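Local coordinates for iron-regulated ABC transporter siderophore-binding protein SirA (Staphylococcus aureus subsp. aureus, PDB 3MWF) that binds the ferric siderophore staphyloferrin B and probably hands it to an iron-regulated ABC transporter for uptake into the cell, at residues A45-T50 with V68-A73; N167-H172 with S228-K233; H222-K227 with Q261-L266. One frame throughout, in Å; residues are numbered along the deposited sequence. Where two conformers were deposited one is given.

Overall arrangement
Staphyloferrin B lies between two lobes of a periplasmic-binding-protein fold, and interactions 1 and 2 belong to opposite walls of its site. Interaction 1 comes from the six-stranded sheet of one lobe and brings W49 and P72 to the ligand; interaction 2 comes from the five-stranded sheet of the other and brings R169 and P230. Their centres are about 17 Å apart, yet W49 O meets P230 CB at 3.7 Å. Interaction 3 joins strands 222-227 and 262-263 of that second sheet, the latter at its edge, its centre about 16 Å from that of interaction 2. Strands 163-168 and 222-227 are neighbours there, and V226 O accepts probable hydrogen bonds from F168 N (3.0 Å) and N167 ND2 (3.1 Å).

Interaction 1: residues A45-T50 with V68-A73; sequences AVESWT and VGQEPA. With SE8 (5-[(2-{[(3S)-5-{[(2S)-2-amino-2-carboxyethyl]amino}-3-carboxy-3-hydroxy-5-oxopentanoyl]amino}ethyl)amino]-2,5-dioxopentanoic acid), chain C.
E47 N donates to G69 O at 2.9 Å in a nearly straight bond, and V68 N does the same to A45 O, so two backbone hydrogen bonds tie 45-50 to 68-73. Two waters extend the link. One accepts from E71 N and donates to E47 O; the other takes the indole N-H of W49 (NE1 to water 2.8 Å) in the plane of the ring and donates to E71 OE2 (2.7 Å). The carboxylate of E71 suits this buried place because its charge is probably balanced by R93, in a salt bridge at OE2, while Q29 hydrogen-bonds OE1. Both segments run on from the ends of parallel neighbouring strands, 44-45 and 66-70, in the sheet of one lobe of the binding protein, where such strand-end loops line the ligand site. G69, with phi 119°, takes a backbone conformation in which a CB would press on the preceding carbonyl oxygen. Beyond it, Q70 to A73 make a type I turn that presents P72 beside the tryptophan. The W49 and E71 side chains cross at about a right angle, ring and carboxylate planes 51° apart, with W49 CZ2 3.7 Å from E71 CD, while W49 CH2 rests 3.5 Å from P72 CD. One ring face carries staphyloferrin B, whose N4 sits 3.3 Å above the plane toward the rim; P72 CG reaches ligand O19. On the far side from the ligand, V46 CG1 packs on V68 CG2, and the extended E47 chain runs alongside Q70, E47 OE2 lying against Q70 CG; the polar partner of that oxygen is K52, in a salt bridge.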
loop_
_atom_site.group_PDB
_atom_site.type_symbol
_atom_site.label_atom_id
_atom_site.label_comp_id
_atom_site.label_asym_id
_atom_site.label_seq_id
_atom_site.Cartn_x
_atom_site.Cartn_y
_atom_site.Cartn_z
ATOM N N ALA A 45 17.364 2.208 3.107
ATOM C CA ALA A 45 16.004 1.944 2.584
ATOM C C ALA A 45 16.078 1.566 1.138
ATOM O O ALA A 45 16.969 2.004 0.411
ATOM C CB ALA A 45 15.106 3.154 2.753
ATOM N N VAL A 46 15.117 0.765 0.677
ATOM C CA VAL A 46 15.009 0.565 -0.755
ATOM C C VAL A 46 14.555 1.879 -1.434
ATOM O O VAL A 46 13.921 2.730 -0.810
ATOM C CB VAL A 46 14.051 -0.599 -1.122
ATOM C CG1 VAL A 46 14.729 -1.982 -0.764
ATOM C CG2 VAL A 46 12.650 -0.424 -0.474
ATOM N N GLU A 47 14.953 2.045 -2.688
ATOM C CA GLU A 47 14.556 3.248 -3.438
ATOM C C GLU A 47 13.032 3.295 -3.615
ATOM O O GLU A 47 12.375 2.259 -3.656
ATOM C CB GLU A 47 15.259 3.294 -4.789
ATOM C CG GLU A 47 14.698 2.402 -5.837
ATOM C CD GLU A 47 15.516 2.394 -7.105
ATOM O OE1 GLU A 47 16.649 2.916 -7.089
ATOM O OE2 GLU A 47 15.029 1.817 -8.096
ATOM N N SER A 48 12.487 4.496 -3.726
ATOM C CA SER A 48 11.075 4.660 -4.021
ATOM C C SER A 48 10.752 4.164 -5.422
ATOM O O SER A 48 11.605 4.158 -6.317
ATOM C CB SER A 48 10.676 6.133 -3.866
ATOM O OG SER A 48 11.549 6.965 -4.644
ATOM N N TRP A 49 9.498 3.771 -5.648
ATOM C CA TRP A 49 9.131 3.255 -6.939
ATOM C C TRP A 49 9.110 4.332 -8.022
ATOM O O TRP A 49 9.399 4.060 -9.204
ATOM C CB TRP A 49 7.728 2.651 -6.880
ATOM C CG TRP A 49 7.598 1.336 -6.156
ATOM C CD1 TRP A 49 6.893 1.111 -5.010
ATOM C CD2 TRP A 49 8.156 0.080 -6.549
ATOM N NE1 TRP A 49 7.000 -0.222 -4.635
ATOM C CE2 TRP A 49 7.745 -0.882 -5.577
ATOM C CE3 TRP A 49 8.941 -0.335 -7.627
ATOM C CZ2 TRP A 49 8.106 -2.238 -5.648
ATOM C CZ3 TRP A 49 9.321 -1.693 -7.702
ATOM C CH2 TRP A 49 8.886 -2.631 -6.718
ATOM N N THR A 50 8.716 5.527 -7.620
ATOM C CA THR A 50 8.754 6.700 -8.527
ATOM C C THR A 50 9.370 7.826 -7.718
ATOM O O THR A 50 9.654 7.645 -6.527
ATOM C CB THR A 50 7.344 7.129 -9.004
ATOM O OG1 THR A 50 6.559 7.512 -7.857
ATOM C CG2 THR A 50 6.653 6.017 -9.810
ATOM N N VAL A 68 19.631 1.240 -0.585
ATOM C CA VAL A 68 20.215 -0.080 -0.727
ATOM C C VAL A 68 19.774 -0.831 -1.981
ATOM O O VAL A 68 20.062 -2.020 -2.112
ATOM C CB VAL A 68 20.016 -0.941 0.539
ATOM C CG1 VAL A 68 20.611 -0.224 1.739
ATOM C CG2 VAL A 68 18.503 -1.218 0.777
ATOM N N GLY A 69 19.126 -0.149 -2.919
ATOM C CA GLY A 69 18.761 -0.778 -4.184
ATOM C C GLY A 69 17.259 -0.812 -4.416
ATOM O O GLY A 69 16.501 -0.155 -3.713
ATOM N N GLN A 70 16.845 -1.613 -5.388
ATOM C CA GLN A 70 15.452 -1.665 -5.842
ATOM C C GLN A 70 14.675 -2.706 -5.043
ATOM O O GLN A 70 15.181 -3.793 -4.744
ATOM C CB GLN A 70 15.383 -1.975 -7.342
ATOM C CG GLN A 70 16.150 -0.966 -8.202
ATOM C CD GLN A 70 15.941 -1.135 -9.708
ATOM O OE1 GLN A 70 16.267 -0.237 -10.489
ATOM N NE2 GLN A 70 15.422 -2.289 -10.120
ATOM N N GLU A 71 13.437 -2.375 -4.699
ATOM C CA GLU A 71 12.630 -3.278 -3.867
ATOM C C GLU A 71 12.550 -4.743 -4.351
ATOM O O GLU A 71 12.564 -5.651 -3.536
ATOM C CB GLU A 71 11.249 -2.666 -3.612
ATOM C CG GLU A 71 10.374 -3.527 -2.671
ATOM C CD GLU A 71 9.139 -2.810 -2.191
ATOM O OE1 GLU A 71 9.231 -1.600 -1.833
ATOM O OE2 GLU A 71 8.090 -3.513 -2.116
ATOM N N PRO A 72 12.468 -4.980 -5.677
ATOM C CA PRO A 72 12.432 -6.390 -6.098
ATOM C C PRO A 72 13.728 -7.172 -5.852
ATOM O O PRO A 72 13.703 -8.405 -5.886
ATOM C CB PRO A 72 12.203 -6.291 -7.599
ATOM C CG PRO A 72 11.420 -5.010 -7.744
ATOM C CD PRO A 72 12.102 -4.085 -6.790
ATOM N N ALA A 73 14.844 -6.480 -5.639
ATOM C CA ALA A 73 16.150 -7.156 -5.463
ATOM C C ALA A 73 17.177 -6.243 -4.843
ATOM O O ALA A 73 18.087 -5.734 -5.537
ATOM C CB ALA A 73 16.659 -7.715 -6.810
HETATM C C1 SE8 C . 6.999 -4.898 -9.056
HETATM C C2 SE8 C . 6.212 -3.988 -9.957
HETATM C C3 SE8 C . 6.397 -2.534 -9.551
HETATM N N4 SE8 C . 5.830 -2.234 -8.240
HETATM C C5 SE8 C . 4.608 -1.762 -8.098
HETATM C C6 SE8 C . 4.082 -1.652 -6.689
HETATM C C7 SE8 C . 3.507 -2.987 -6.216
HETATM C C8 SE8 C . 3.153 -2.852 -4.723
HETATM C C9 SE8 C . 2.364 -4.028 -4.152
HETATM N N10 SE8 C . 2.637 -5.246 -4.613
HETATM C C11 SE8 C . 1.924 -6.374 -4.059
HETATM C C12 SE8 C . 2.880 -7.348 -3.394
HETATM N N13 SE8 C . 2.294 -8.672 -3.232
HETATM C C14 SE8 C . 2.266 -9.625 -4.211
HETATM C C15 SE8 C . 3.200 -9.516 -5.379
HETATM C C16 SE8 C . 2.498 -8.522 -6.271
HETATM C C17 SE8 C . 3.384 -7.645 -7.099
HETATM C C18 SE8 C . 3.092 -7.710 -8.522
HETATM O O19 SE8 C . 8.248 -4.951 -9.204
HETATM O O20 SE8 C . 6.376 -5.602 -8.236
HETATM N N21 SE8 C . 4.788 -4.371 -9.898
HETATM O O22 SE8 C . 3.895 -1.426 -9.024
HETATM C C23 SE8 C . 2.308 -3.372 -7.064
HETATM O O24 SE8 C . 1.210 -2.790 -6.879
HETATM O O25 SE8 C . 2.423 -4.277 -7.927
HETATM O O26 SE8 C . 4.492 -4.014 -6.431
HETATM O O27 SE8 C . 1.523 -3.823 -3.282
HETATM O O28 SE8 C . 1.486 -10.559 -4.197
HETATM O O29 SE8 C . 4.181 -6.836 -6.616
HETATM O O30 SE8 C . 3.384 -6.743 -9.217
HETATM O O31 SE8 C . 2.513 -8.718 -9.002
HETATM O O HOH W 1 12.273 -0.008 -5.319
HETATM O O HOH W 2 5.941 -2.046 -2.835
#

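Interaction 2: residues N167-H172 with S228-K233; sequences NFRADH and SDPNAK. With SE8 (5-[(2-{[(3S)-5-{[(2S)-2-amino-2-carboxyethyl]amino}-3-carboxy-3-hydroxy-5-oxopentanoyl]amino}ethyl)amino]-2,5-dioxopentanoic acid), chain C.
R169 passes its guanidinium across the carbonyl of S228, whose O sits 3.3 Å above the plane, toward the rim, too poorly angled for a hydrogen bond. The chain bends at chi2 (-136°) to bring the flat group over this oxygen. In its own plane the guanidinium meets two acceptors: NE donates to N167 OD1 at 2.8 Å, on an amide lone pair, and NH1 and NH2 both donate to O22 of staphyloferrin B, each at 3.0 Å. An arginine suits the spot because one flat group can hold N167 through NE while its two terminal nitrogens grip the ligand oxygen. N167 is the second-shell residue that fixes its rotation: while OD1 holds R169, ND2 gives a straight bond to S228 O (3.1 Å), in the amide plane, and also bonds V226 O. The 167-172 segment runs off the end of strand 163-168, and the loop 228-233 follows the parallel neighbouring strand 222-227; together these strand-end loops form part of the pocket wall in the second lobe. D229 crosses R169 at about a right angle, the carboxylate and guanidinium planes 50° apart, in a long salt bridge (NH1 to OD1 3.7 Å). Its OD2 turns the other way and takes A170 N on the anti lone pair at 2.9 Å, with A170 CB close by. The short methyl of A170 also meets A232 CB, brought up by the type I turn D229 to A232. S228 OG is hydrogen-bonded to E268 of helix 268-273. Along the ligand side, P230 CD lies 3.4 Å from O22.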
loop_
_atom_site.group_PDB
_atom_site.type_symbol
_atom_site.label_atom_id
_atom_site.label_comp_id
_atom_site.label_asym_id
_atom_site.label_seq_id
_atom_site.Cartn_x
_atom_site.Cartn_y
_atom_site.Cartn_z
ATOM N N ASN A 167 -6.539 -0.007 -11.883
ATOM C CA ASN A 167 -5.175 0.498 -12.162
ATOM C C ASN A 167 -4.800 0.166 -13.585
ATOM O O ASN A 167 -4.654 -1.018 -13.968
ATOM C CB ASN A 167 -4.219 -0.149 -11.143
ATOM C CG ASN A 167 -2.733 -0.129 -11.551
ATOM O OD1 ASN A 167 -2.040 -1.130 -11.341
ATOM N ND2 ASN A 167 -2.242 0.986 -12.119
ATOM N N PHE A 168 -4.643 1.212 -14.402
ATOM C CA PHE A 168 -4.170 0.993 -15.765
ATOM C C PHE A 168 -2.644 0.914 -15.760
ATOM O O PHE A 168 -1.976 1.793 -15.181
ATOM C CB PHE A 168 -4.661 2.096 -16.697
ATOM C CG PHE A 168 -6.152 2.110 -16.828
ATOM C CD1 PHE A 168 -6.791 1.000 -17.363
ATOM C CD2 PHE A 168 -6.902 3.184 -16.374
ATOM C CE1 PHE A 168 -8.168 0.956 -17.474
ATOM C CE2 PHE A 168 -8.313 3.162 -16.499
ATOM C CZ PHE A 168 -8.940 2.030 -17.038
ATOM N N ARG A 169 -2.115 -0.155 -16.355
ATOM C CA ARG A 169 -0.647 -0.350 -16.441
ATOM C C ARG A 169 -0.251 -0.276 -17.901
ATOM O O ARG A 169 -1.083 0.006 -18.755
ATOM C CB ARG A 169 -0.245 -1.690 -15.845
ATOM C CG ARG A 169 -0.605 -1.832 -14.354
ATOM C CD ARG A 169 0.575 -2.454 -13.549
ATOM N NE ARG A 169 0.449 -2.012 -12.171
ATOM C CZ ARG A 169 1.434 -1.769 -11.342
ATOM N NH1 ARG A 169 2.735 -1.901 -11.702
ATOM N NH2 ARG A 169 1.105 -1.373 -10.135
ATOM N N ALA A 170 1.017 -0.523 -18.201
ATOM C CA ALA A 170 1.500 -0.371 -19.577
ATOM C C ALA A 170 0.931 -1.416 -20.558
ATOM O O ALA A 170 0.776 -1.135 -21.763
ATOM C CB ALA A 170 3.069 -0.418 -19.587
ATOM N N ASP A 171 0.645 -2.620 -20.056
ATOM C CA ASP A 171 0.299 -3.761 -20.928
ATOM C C ASP A 171 -0.837 -4.615 -20.349
ATOM O O ASP A 171 -1.091 -5.725 -20.827
ATOM C CB ASP A 171 1.540 -4.638 -21.180
ATOM C CG ASP A 171 2.158 -5.176 -19.877
ATOM O OD1 ASP A 171 1.588 -4.957 -18.766
ATOM O OD2 ASP A 171 3.242 -5.805 -19.953
ATOM N N HIS A 172 -1.510 -4.098 -19.316
ATOM C CA HIS A 172 -2.653 -4.791 -18.703
ATOM C C HIS A 172 -3.348 -3.851 -17.739
ATOM O O HIS A 172 -2.914 -2.716 -17.561
ATOM C CB HIS A 172 -2.240 -6.117 -18.000
ATOM C CG HIS A 172 -1.477 -5.943 -16.714
ATOM N ND1 HIS A 172 -0.144 -5.583 -16.681
ATOM C CD2 HIS A 172 -1.851 -6.120 -15.418
ATOM C CE1 HIS A 172 0.269 -5.531 -15.425
ATOM N NE2 HIS A 172 -0.745 -5.860 -14.636
ATOM N N SER A 228 -0.569 3.813 -13.048
ATOM C CA SER A 228 0.674 3.478 -12.353
ATOM C C SER A 228 1.312 2.242 -12.943
ATOM O O SER A 228 0.671 1.207 -13.077
ATOM C CB SER A 228 0.402 3.261 -10.853
ATOM O OG SER A 228 1.600 2.956 -10.137
ATOM N N ASP A 229 2.571 2.371 -13.345
ATOM C CA ASP A 229 3.378 1.215 -13.743
ATOM C C ASP A 229 4.852 1.633 -13.628
ATOM O O ASP A 229 5.476 2.071 -14.631
ATOM C CB ASP A 229 3.025 0.730 -15.168
ATOM C CG ASP A 229 3.643 -0.618 -15.514
ATOM O OD1 ASP A 229 4.597 -1.047 -14.830
ATOM O OD2 ASP A 229 3.225 -1.249 -16.515
ATOM N N PRO A 230 5.406 1.528 -12.404
ATOM C CA PRO A 230 6.689 2.187 -12.121
ATOM C C PRO A 230 7.817 1.724 -13.006
ATOM O O PRO A 230 8.677 2.536 -13.398
ATOM C CB PRO A 230 6.985 1.756 -10.683
ATOM C CG PRO A 230 5.586 1.776 -10.063
ATOM C CD PRO A 230 4.714 1.130 -11.155
ATOM N N ASN A 231 7.840 0.437 -13.289
ATOM C CA ASN A 231 8.942 -0.104 -14.073
ATOM C C ASN A 231 8.759 -0.176 -15.598
ATOM O O ASN A 231 9.650 -0.671 -16.317
ATOM C CB ASN A 231 9.410 -1.390 -13.424
ATOM C CG ASN A 231 10.224 -1.103 -12.152
ATOM O OD1 ASN A 231 10.473 -1.994 -11.341
ATOM N ND2 ASN A 231 10.653 0.147 -11.993
ATOM N N ALA A 232 7.645 0.366 -16.088
ATOM C CA ALA A 232 7.440 0.501 -17.541
ATOM C C ALA A 232 8.575 1.343 -18.116
ATOM O O ALA A 232 8.930 2.368 -17.547
ATOM C CB ALA A 232 6.097 1.168 -17.871
ATOM N N LYS A 233 9.126 0.913 -19.242
ATOM C CA LYS A 233 10.148 1.716 -19.925
ATOM C C LYS A 233 9.577 2.943 -20.620
ATOM O O LYS A 233 10.272 3.946 -20.772
ATOM C CB LYS A 233 10.961 0.834 -20.883
ATOM C CG LYS A 233 11.797 -0.179 -20.099
ATOM C CD LYS A 233 12.830 -0.903 -20.901
ATOM C CE LYS A 233 13.958 -1.390 -19.960
ATOM N NZ LYS A 233 15.181 -0.460 -19.877
HETATM C C1 SE8 C . 6.999 -4.898 -9.056
HETATM C C2 SE8 C . 6.212 -3.988 -9.957
HETATM C C3 SE8 C . 6.397 -2.534 -9.551
HETATM N N4 SE8 C . 5.830 -2.234 -8.240
HETATM C C5 SE8 C . 4.608 -1.762 -8.098
HETATM C C6 SE8 C . 4.082 -1.652 -6.689
HETATM C C7 SE8 C . 3.507 -2.987 -6.216
HETATM C C8 SE8 C . 3.153 -2.852 -4.723
HETATM C C9 SE8 C . 2.364 -4.028 -4.152
HETATM N N10 SE8 C . 2.637 -5.246 -4.613
HETATM C C11 SE8 C . 1.924 -6.374 -4.059
HETATM C C12 SE8 C . 2.880 -7.348 -3.394
HETATM N N13 SE8 C . 2.294 -8.672 -3.232
HETATM C C14 SE8 C . 2.266 -9.625 -4.211
HETATM C C15 SE8 C . 3.200 -9.516 -5.379
HETATM C C16 SE8 C . 2.498 -8.522 -6.271
HETATM C C17 SE8 C . 3.384 -7.645 -7.099
HETATM C C18 SE8 C . 3.092 -7.710 -8.522
HETATM O O19 SE8 C . 8.248 -4.951 -9.204
HETATM O O20 SE8 C . 6.376 -5.602 -8.236
HETATM N N21 SE8 C . 4.788 -4.371 -9.898
HETATM O O22 SE8 C . 3.895 -1.426 -9.024
HETATM C C23 SE8 C . 2.308 -3.372 -7.064
HETATM O O24 SE8 C . 1.210 -2.790 -6.879
HETATM O O25 SE8 C . 2.423 -4.277 -7.927
HETATM O O26 SE8 C . 4.492 -4.014 -6.431
HETATM O O27 SE8 C . 1.523 -3.823 -3.282
HETATM O O28 SE8 C . 1.486 -10.559 -4.197
HETATM O O29 SE8 C . 4.181 -6.836 -6.616
HETATM O O30 SE8 C . 3.384 -6.743 -9.217
HETATM O O31 SE8 C . 2.513 -8.718 -9.002
HETATM O O HOH W 3 3.422 -4.079 -14.197
#

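Interaction 3: residues H222-K227 with Q261-L266; sequences HIFVVK and QVSDDL
Strand 222-227 pairs in parallel with 262-263, I223 beside V262 and F224 beside S263, at the edge of the five-stranded sheet, strand 262-263 being its outermost member; the chain between them is largely helical, as in a beta-alpha-beta crossover. Backbone bonds set the register: I223 N donates to Q261 O, S263 N to I223 O at 2.9 Å, and V225 N to S263 O at 2.8 Å. The CA-H groups of H222 and V262 add weaker contacts to Q261 O and I223 O. Further along, a water joins the two backbones, accepting from K227 N and donating to L266 O.

Polar side chains close both ends. At the start, the H222 ring lies with Q261 O over its centre, 3.2 Å above the plane, and NE2 is hydrogen-bonded to S263 OG at 2.8 Å. With CG anti to the backbone N (chi1 -162°), the imidazole is laid over the neighbouring strand, where a ring with nitrogens on two sides also accepts a weak bond from Q261 NE2 at ND1. At the other end K227, bent at chi3 and chi4, brings NZ to D265 OD1 at 2.7 Å, from above that carboxylate plane, and to D264 OD1 at 3.3 Å, with E242 a third partner; acidic side chains so close together probably gain from that shared positive charge.

Apolar packing splits over the two faces of the sheet. V225 and V262 meet on one, CG2 against CG1, beside I223. On the other, a buried layer that W271 also covers, L266 CD1 fits against V226 CG2 and approaches F224 near the plane of its ring, 3.6 Å from F224 CB.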
loop_
_atom_site.group_PDB
_atom_site.type_symbol
_atom_site.label_atom_id
_atom_site.label_comp_id
_atom_site.label_asym_id
_atom_site.label_seq_id
_atom_site.Cartn_x
_atom_site.Cartn_y
_atom_site.Cartn_z
ATOM N N HIS A 222 -18.925 3.522 -7.293
ATOM C CA HIS A 222 -17.870 4.502 -7.549
ATOM C C HIS A 222 -16.569 3.771 -7.888
ATOM O O HIS A 222 -16.230 2.774 -7.231
ATOM C CB HIS A 222 -17.649 5.378 -6.310
ATOM C CG HIS A 222 -16.914 6.645 -6.614
ATOM N ND1 HIS A 222 -17.558 7.856 -6.778
ATOM C CD2 HIS A 222 -15.602 6.874 -6.858
ATOM C CE1 HIS A 222 -16.668 8.779 -7.115
ATOM N NE2 HIS A 222 -15.471 8.209 -7.161
ATOM N N ILE A 223 -15.833 4.310 -8.858
ATOM C CA ILE A 223 -14.591 3.678 -9.317
ATOM C C ILE A 223 -13.452 4.662 -9.168
ATOM O O ILE A 223 -13.573 5.825 -9.549
ATOM C CB ILE A 223 -14.721 3.176 -10.786
ATOM C CG1 ILE A 223 -15.715 2.005 -10.870
ATOM C CG2 ILE A 223 -13.326 2.801 -11.389
ATOM C CD1 ILE A 223 -16.001 1.527 -12.314
ATOM N N PHE A 224 -12.347 4.187 -8.596
ATOM C CA PHE A 224 -11.177 5.005 -8.349
ATOM C C PHE A 224 -10.127 4.554 -9.323
ATOM O O PHE A 224 -9.743 3.379 -9.311
ATOM C CB PHE A 224 -10.736 4.770 -6.901
ATOM C CG PHE A 224 -11.770 5.195 -5.900
ATOM C CD1 PHE A 224 -11.894 6.548 -5.564
ATOM C CD2 PHE A 224 -12.673 4.272 -5.346
ATOM C CE1 PHE A 224 -12.859 6.965 -4.671
ATOM C CE2 PHE A 224 -13.646 4.672 -4.427
ATOM C CZ PHE A 224 -13.741 6.037 -4.085
ATOM N N VAL A 225 -9.676 5.464 -10.183
ATOM C CA VAL A 225 -8.720 5.084 -11.231
ATOM C C VAL A 225 -7.292 5.533 -10.904
ATOM O O VAL A 225 -7.062 6.720 -10.666
ATOM C CB VAL A 225 -9.158 5.667 -12.593
ATOM C CG1 VAL A 225 -8.106 5.427 -13.670
ATOM C CG2 VAL A 225 -10.479 5.053 -13.028
ATOM N N VAL A 226 -6.345 4.596 -10.946
ATOM C CA VAL A 226 -4.920 4.885 -10.667
ATOM C C VAL A 226 -4.095 4.538 -11.890
ATOM O O VAL A 226 -4.140 3.405 -12.379
ATOM C CB VAL A 226 -4.389 4.063 -9.462
ATOM C CG1 VAL A 226 -2.943 4.459 -9.136
ATOM C CG2 VAL A 226 -5.251 4.223 -8.228
ATOM N N LYS A 227 -3.357 5.517 -12.424
ATOM C CA LYS A 227 -2.465 5.264 -13.562
ATOM C C LYS A 227 -1.091 5.032 -12.941
ATOM O O LYS A 227 -0.536 5.938 -12.315
ATOM C CB LYS A 227 -2.449 6.485 -14.493
ATOM C CG LYS A 227 -3.687 6.537 -15.385
ATOM C CD LYS A 227 -3.672 7.777 -16.292
ATOM C CE LYS A 227 -4.066 9.034 -15.546
ATOM N NZ LYS A 227 -5.549 9.066 -15.255
ATOM N N GLN A 261 -19.442 8.735 -11.706
ATOM C CA GLN A 261 -18.930 8.520 -10.363
ATOM C C GLN A 261 -17.566 7.858 -10.483
ATOM O O GLN A 261 -17.339 6.796 -9.904
ATOM C CB GLN A 261 -19.848 7.593 -9.578
ATOM C CG GLN A 261 -21.124 8.264 -9.068
ATOM C CD GLN A 261 -20.844 9.421 -8.138
ATOM O OE1 GLN A 261 -21.259 10.552 -8.403
ATOM N NE2 GLN A 261 -20.121 9.159 -7.059
ATOM N N VAL A 262 -16.685 8.473 -11.263
ATOM C CA VAL A 262 -15.332 7.938 -11.454
ATOM C C VAL A 262 -14.391 9.018 -10.946
ATOM O O VAL A 262 -14.537 10.191 -11.329
ATOM C CB VAL A 262 -15.047 7.588 -12.945
ATOM C CG1 VAL A 262 -13.630 7.051 -13.128
ATOM C CG2 VAL A 262 -16.022 6.538 -13.461
ATOM N N SER A 263 -13.475 8.640 -10.046
ATOM C CA SER A 263 -12.390 9.551 -9.643
ATOM C C SER A 263 -11.140 9.212 -10.410
ATOM O O SER A 263 -10.593 8.119 -10.249
ATOM C CB SER A 263 -12.115 9.464 -8.149
ATOM O OG SER A 263 -13.228 9.862 -7.363
ATOM N N ASP A 264 -10.709 10.147 -11.245
ATOM C CA ASP A 264 -9.638 9.950 -12.195
ATOM C C ASP A 264 -8.386 10.616 -11.654
ATOM O O ASP A 264 -8.460 11.368 -10.704
ATOM C CB ASP A 264 -10.021 10.625 -13.523
ATOM C CG ASP A 264 -9.667 9.787 -14.702
ATOM O OD1 ASP A 264 -8.739 8.947 -14.578
ATOM O OD2 ASP A 264 -10.322 9.959 -15.767
ATOM N N ASP A 265 -7.246 10.361 -12.282
ATOM C CA ASP A 265 -5.970 10.951 -11.826
ATOM C C ASP A 265 -5.801 11.080 -10.303
ATOM O O ASP A 265 -5.717 12.167 -9.733
ATOM C CB ASP A 265 -5.714 12.290 -12.498
ATOM C CG ASP A 265 -4.741 12.169 -13.634
ATOM O OD1 ASP A 265 -5.177 11.731 -14.732
ATOM O OD2 ASP A 265 -3.551 12.494 -13.423
ATOM N N LEU A 266 -5.808 9.938 -9.656
ATOM C CA LEU A 266 -5.499 9.859 -8.252
ATOM C C LEU A 266 -3.985 9.754 -8.146
ATOM O O LEU A 266 -3.349 9.273 -9.073
ATOM C CB LEU A 266 -6.149 8.605 -7.698
ATOM C CG LEU A 266 -7.671 8.589 -7.839
ATOM C CD1 LEU A 266 -8.172 7.227 -7.417
ATOM C CD2 LEU A 266 -8.279 9.684 -6.966
HETATM O O HOH W 4 -3.204 8.086 -11.365
#